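PDB 4W8H: toll-receptor-related 2 from Hydra vulgaris, which probably acts in innate immune signalling as a Toll-related transmembrane receptor, whose TIR domain, represented here, would recruit partner proteins through TIR-TIR contacts. Local coordinates for residues I9-E14 and F35-D40; Y5-C10 and R60-M65. All coordinates share one frame; numbering follows the deposited sequence. Where two conformers were deposited one is given.

Contact 1 (I9-E14 and F35-D40)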
# COMPACT_ATOMS: atom_id res chain seq x y z
N ILE A 9 3.38 0.39 3.18
CA ILE A 9 1.91 0.28 3.18
C ILE A 9 1.34 1.62 3.49
O ILE A 9 1.55 2.17 4.56
CB ILE A 9 1.42 -0.69 4.26
CG1 ILE A 9 2.27 -1.97 4.31
CG2 ILE A 9 -0.11 -0.98 4.05
CD1 ILE A 9 2.15 -2.83 3.13
N CYS A 10 0.58 2.12 2.55
CA CYS A 10 -0.10 3.39 2.71
C CYS A 10 -1.62 3.15 2.90
O CYS A 10 -2.26 2.54 2.04
CB CYS A 10 0.11 4.25 1.46
SG CYS A 10 -0.67 5.84 1.56
N TYR A 11 -2.17 3.58 4.04
CA TYR A 11 -3.53 3.20 4.44
C TYR A 11 -4.06 4.22 5.44
O TYR A 11 -3.29 4.89 6.13
CB TYR A 11 -3.54 1.80 5.07
CG TYR A 11 -2.90 1.73 6.44
CD1 TYR A 11 -1.51 1.76 6.58
CD2 TYR A 11 -3.66 1.72 7.59
CE1 TYR A 11 -0.93 1.78 7.81
CE2 TYR A 11 -3.09 1.70 8.83
CZ TYR A 11 -1.70 1.76 8.94
OH TYR A 11 -1.12 1.78 10.20
N ALA A 12 -5.37 4.32 5.51
CA ALA A 12 -6.04 5.17 6.49
C ALA A 12 -6.16 4.47 7.83
O ALA A 12 -6.40 3.26 7.90
CB ALA A 12 -7.42 5.54 5.99
N PRO A 13 -6.09 5.23 8.93
CA PRO A 13 -6.19 4.61 10.26
C PRO A 13 -7.48 3.83 10.45
O PRO A 13 -7.49 2.82 11.17
CB PRO A 13 -6.16 5.81 11.20
CG PRO A 13 -5.40 6.84 10.47
CD PRO A 13 -5.70 6.64 9.01
N GLU A 14 -8.55 4.23 9.78
CA GLU A 14 -9.83 3.53 9.95
C GLU A 14 -9.77 2.07 9.48
O GLU A 14 -10.56 1.25 9.89
CB GLU A 14 -10.91 4.28 9.17
CG GLU A 14 -11.35 5.61 9.76
CD GLU A 14 -10.48 6.79 9.37
OE1 GLU A 14 -9.48 6.64 8.66
OE2 GLU A 14 -10.82 7.90 9.81
N PHE A 35 7.46 -1.84 5.38
CA PHE A 35 7.48 -0.60 6.16
C PHE A 35 6.06 -0.30 6.60
O PHE A 35 5.15 -0.20 5.77
CB PHE A 35 8.00 0.57 5.32
CG PHE A 35 8.26 1.82 6.12
CD1 PHE A 35 7.20 2.56 6.60
CD2 PHE A 35 9.54 2.26 6.35
CE1 PHE A 35 7.42 3.72 7.35
CE2 PHE A 35 9.76 3.43 7.08
CZ PHE A 35 8.72 4.14 7.57
N VAL A 36 5.88 -0.17 7.90
CA VAL A 36 4.57 0.13 8.48
C VAL A 36 4.71 1.24 9.47
O VAL A 36 5.52 1.17 10.41
CB VAL A 36 3.90 -1.08 9.12
CG1 VAL A 36 4.80 -1.73 10.12
CG2 VAL A 36 2.57 -0.70 9.74
N ASN A 37 3.93 2.29 9.25
CA ASN A 37 4.10 3.51 9.99
C ASN A 37 4.13 3.35 11.49
O ASN A 37 4.98 3.96 12.14
CB ASN A 37 3.06 4.56 9.61
CG ASN A 37 1.62 4.06 9.64
OD1 ASN A 37 1.30 2.91 10.05
ND2 ASN A 37 0.74 4.92 9.18
N ILE A 38 3.23 2.54 12.05
CA ILE A 38 3.08 2.49 13.50
C ILE A 38 4.27 1.85 14.14
O ILE A 38 4.40 1.98 15.35
CB ILE A 38 1.77 1.81 13.95
CG1 ILE A 38 1.72 0.35 13.53
CG2 ILE A 38 0.53 2.56 13.42
CD1 ILE A 38 0.56 -0.40 14.22
N ARG A 39 5.12 1.18 13.38
CA ARG A 39 6.39 0.64 13.87
C ARG A 39 7.58 1.47 13.40
O ARG A 39 8.51 1.72 14.18
CB ARG A 39 6.56 -0.79 13.39
CG ARG A 39 7.83 -1.48 13.92
CD ARG A 39 7.95 -2.88 13.39
NE ARG A 39 8.05 -2.77 11.95
CZ ARG A 39 7.65 -3.69 11.07
NH1 ARG A 39 7.16 -4.86 11.49
NH2 ARG A 39 7.76 -3.42 9.77
N ASP A 40 7.61 1.83 12.12
CA ASP A 40 8.81 2.31 11.47
C ASP A 40 8.94 3.82 11.32
O ASP A 40 10.00 4.30 10.96
CB ASP A 40 8.96 1.62 10.10
CG ASP A 40 9.00 0.09 10.23
OD1 ASP A 40 9.75 -0.39 11.10
OD2 ASP A 40 8.28 -0.60 9.47
O HOH W 1 -2.26 5.17 8.79
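The hydroxyl of Tyr11 donates a short hydrogen bond to the side-chain amide of Asn37, with OH 2.7 Å from OD1. It arrives in the amide plane on a lone pair (C=O...donor angle 129°), while ring and amide planes stand 68° apart. Asn37 OD1 also receives a weak bond from Ile38 N. At the other end of this amide, ND2 donates a hydrogen bond to a water 3.0 Å away, and that water donates to Tyr11 O. The same water sits over the rim of one ring face, while Asn37 OD1 lies at the ring edge near its plane. Ile9 N to Phe35 O is the backbone bond, at 3.2 Å, joining the two strands. Within 35-40, Val36 precedes the short helix 37-40 as its N-cap residue, and its N bonds Asp40 OD2 at 2.9 Å. The carboxylate is in turn held side-on by Arg39, NE to OD1 and NH2 to OD2. Packing is lighter: Ile38 CG2 lies 3.7 Å from Tyr11 OH, and Ile9 CG1 rests against Phe35 O at 3.7 Å. With CG between backbone N and carbonyl carbon (chi1 71°), the Tyr11 ring swings back beside its own strand, Ile9 O in plane at its edge. This is consistent with the flavodoxin-like TIR core, where box 1, the first strand and what follows it, meets the start of the BB loop after the second.

Contact 2 (Y5-C10 and R60-M65)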
# COMPACT_ATOMS: atom_id res chain seq x y z
N TYR A 5 13.24 -2.15 2.17
CA TYR A 5 11.94 -2.81 2.31
C TYR A 5 11.44 -3.20 0.94
O TYR A 5 11.65 -2.50 -0.05
CB TYR A 5 10.95 -1.85 2.98
CG TYR A 5 11.38 -1.42 4.35
CD1 TYR A 5 11.03 -2.15 5.46
CD2 TYR A 5 12.12 -0.26 4.54
CE1 TYR A 5 11.40 -1.78 6.73
CE2 TYR A 5 12.51 0.12 5.82
CZ TYR A 5 12.14 -0.66 6.90
OH TYR A 5 12.50 -0.34 8.17
N ASP A 6 10.73 -4.33 0.87
CA ASP A 6 10.04 -4.68 -0.37
C ASP A 6 8.84 -3.76 -0.62
O ASP A 6 8.62 -3.32 -1.75
CB ASP A 6 9.53 -6.11 -0.33
CG ASP A 6 10.63 -7.08 -0.25
OD1 ASP A 6 11.36 -7.16 -1.25
OD2 ASP A 6 10.77 -7.78 0.79
N VAL A 7 8.09 -3.46 0.43
CA VAL A 7 6.88 -2.66 0.28
C VAL A 7 6.66 -1.76 1.45
O VAL A 7 7.00 -2.10 2.58
CB VAL A 7 5.60 -3.49 0.10
CG1 VAL A 7 5.60 -4.18 -1.19
CG2 VAL A 7 5.39 -4.46 1.24
N ASN A 8 6.10 -0.60 1.14
CA ASN A 8 5.57 0.30 2.11
C ASN A 8 4.04 0.24 2.04
O ASN A 8 3.48 0.02 0.99
CB ASN A 8 6.05 1.69 1.69
CG ASN A 8 5.36 2.77 2.37
OD1 ASN A 8 5.17 2.71 3.57
ND2 ASN A 8 4.98 3.80 1.61
N ILE A 9 3.38 0.39 3.18
CA ILE A 9 1.91 0.28 3.18
C ILE A 9 1.34 1.62 3.49
O ILE A 9 1.55 2.17 4.56
CB ILE A 9 1.42 -0.69 4.26
CG1 ILE A 9 2.27 -1.97 4.31
CG2 ILE A 9 -0.11 -0.98 4.05
CD1 ILE A 9 2.15 -2.83 3.13
N CYS A 10 0.58 2.12 2.55
CA CYS A 10 -0.10 3.39 2.71
C CYS A 10 -1.62 3.15 2.90
O CYS A 10 -2.26 2.54 2.04
CB CYS A 10 0.11 4.25 1.46
SG CYS A 10 -0.67 5.84 1.56
N ARG A 60 8.18 -0.75 -3.68
CA ARG A 60 6.87 -0.32 -4.13
C ARG A 60 6.02 0.07 -2.94
O ARG A 60 6.29 -0.34 -1.81
CB ARG A 60 6.19 -1.47 -4.87
CG ARG A 60 6.95 -1.93 -6.11
CD ARG A 60 6.09 -2.85 -6.98
NE ARG A 60 6.79 -3.48 -8.10
CZ ARG A 60 7.43 -4.64 -8.03
NH1 ARG A 60 7.52 -5.28 -6.87
NH2 ARG A 60 7.97 -5.18 -9.12
N THR A 61 4.95 0.83 -3.19
CA THR A 61 3.99 1.25 -2.16
C THR A 61 2.64 0.62 -2.44
O THR A 61 2.08 0.81 -3.52
CB THR A 61 3.83 2.78 -2.10
OG1 THR A 61 5.06 3.38 -1.66
CG2 THR A 61 2.76 3.19 -1.13
N ILE A 62 2.17 -0.16 -1.49
CA ILE A 62 0.81 -0.64 -1.52
C ILE A 62 -0.11 0.46 -1.07
O ILE A 62 0.12 1.06 -0.03
CB ILE A 62 0.66 -1.89 -0.59
CG1 ILE A 62 1.47 -3.06 -1.14
CG2 ILE A 62 -0.78 -2.25 -0.41
CD1 ILE A 62 1.52 -4.25 -0.18
N VAL A 63 -1.15 0.71 -1.85
CA VAL A 63 -2.15 1.72 -1.58
C VAL A 63 -3.47 0.98 -1.20
O VAL A 63 -4.01 0.29 -2.05
CB VAL A 63 -2.30 2.54 -2.89
CG1 VAL A 63 -3.50 3.47 -2.84
CG2 VAL A 63 -0.98 3.31 -3.21
N VAL A 64 -3.93 1.12 0.02
CA VAL A 64 -5.11 0.36 0.51
C VAL A 64 -6.32 1.29 0.30
O VAL A 64 -6.65 2.11 1.17
CB VAL A 64 -4.93 -0.07 1.95
CG1 VAL A 64 -6.18 -0.84 2.40
CG2 VAL A 64 -3.67 -0.91 2.11
N MET A 65 -6.97 1.15 -0.86
CA MET A 65 -8.04 2.05 -1.24
C MET A 65 -9.33 1.69 -0.48
O MET A 65 -9.73 0.51 -0.34
CB MET A 65 -8.28 1.95 -2.74
CG MET A 65 -7.03 2.31 -3.55
SD MET A 65 -7.35 2.48 -5.33
CE MET A 65 -7.76 0.79 -5.72
O HOH W 2 7.91 -4.73 -4.20
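The side-chain amide of Asn8 lies alongside Thr61, both pointing the same way from neighbouring strands. Its NH2 end does the touching: ND2 makes a weak hydrogen bond to OG1 of Thr61 at 3.3 Å and lies 3.6 Å from CG2 of the same residue. Ala54 and Ile55 of helix 47-56 also pack on this asparagine. The Arg60 guanidinium approaches Asp6 O through a water, which NH1 binds weakly; that bridge is tentative. Stronger partners of the guanidinium are the carbonyls of Ile126 and Asn128 and the side chain of Gln86. The Tyr5 ring makes a T-shaped (edge-to-face) stack with Phe35, outside these two segments.

Parallel pairing rests on alternating backbone bonds. Asn8 N reaches Arg60 O at 3.0 Å, Ile62 N reaches Asn8 O at 2.8 Å, and Cys10 N reaches Ile62 O at 2.8 Å; Arg60 N to Asp6 O and Val64 N to Cys10 O close the two ends. The strand segments cross at -26°, the usual sheet twist. On the face carrying Val7 and Ile9, Ile62 has an extended chain (chi2 173°) that brings CD1 within 3.7 Å of Ile9 CD1 and 4.1 Å of Val7 CG2. Farther along, Ile9 CG2 meets Val64 CG2 at 4.1 Å.

Helix 16-29 covers the aliphatic part of this face, with Leu27 touching both Ile9 and Ile62, whereas helix 47-56 covers the face of Asn8 and Thr61. Strand 87-91 flanks 58-65 on its far side, Ile90 against Ile62.

From the N terminus, strand 5-10 runs into the loop that holds Tyr11, and both contacts start from this stretch, sharing Ile9 and Cys10. Contact 1 closes the inner loop, in which helix 16-29 carries the chain back to strand 34-35. Contact 2 closes a wider one that contains it, with helix 47-56 leading into strand 58-65. The two are therefore nested, and strand 5-10 ends up between 34-35 and 58-65. Their centres lie about 9 Å apart and they touch directly: Phe35 N is 2.8 Å from Val7 O, a probable hydrogen bond. Together they tie the outermost strand 34-35 and the start of the BB loop to the middle of the sheet.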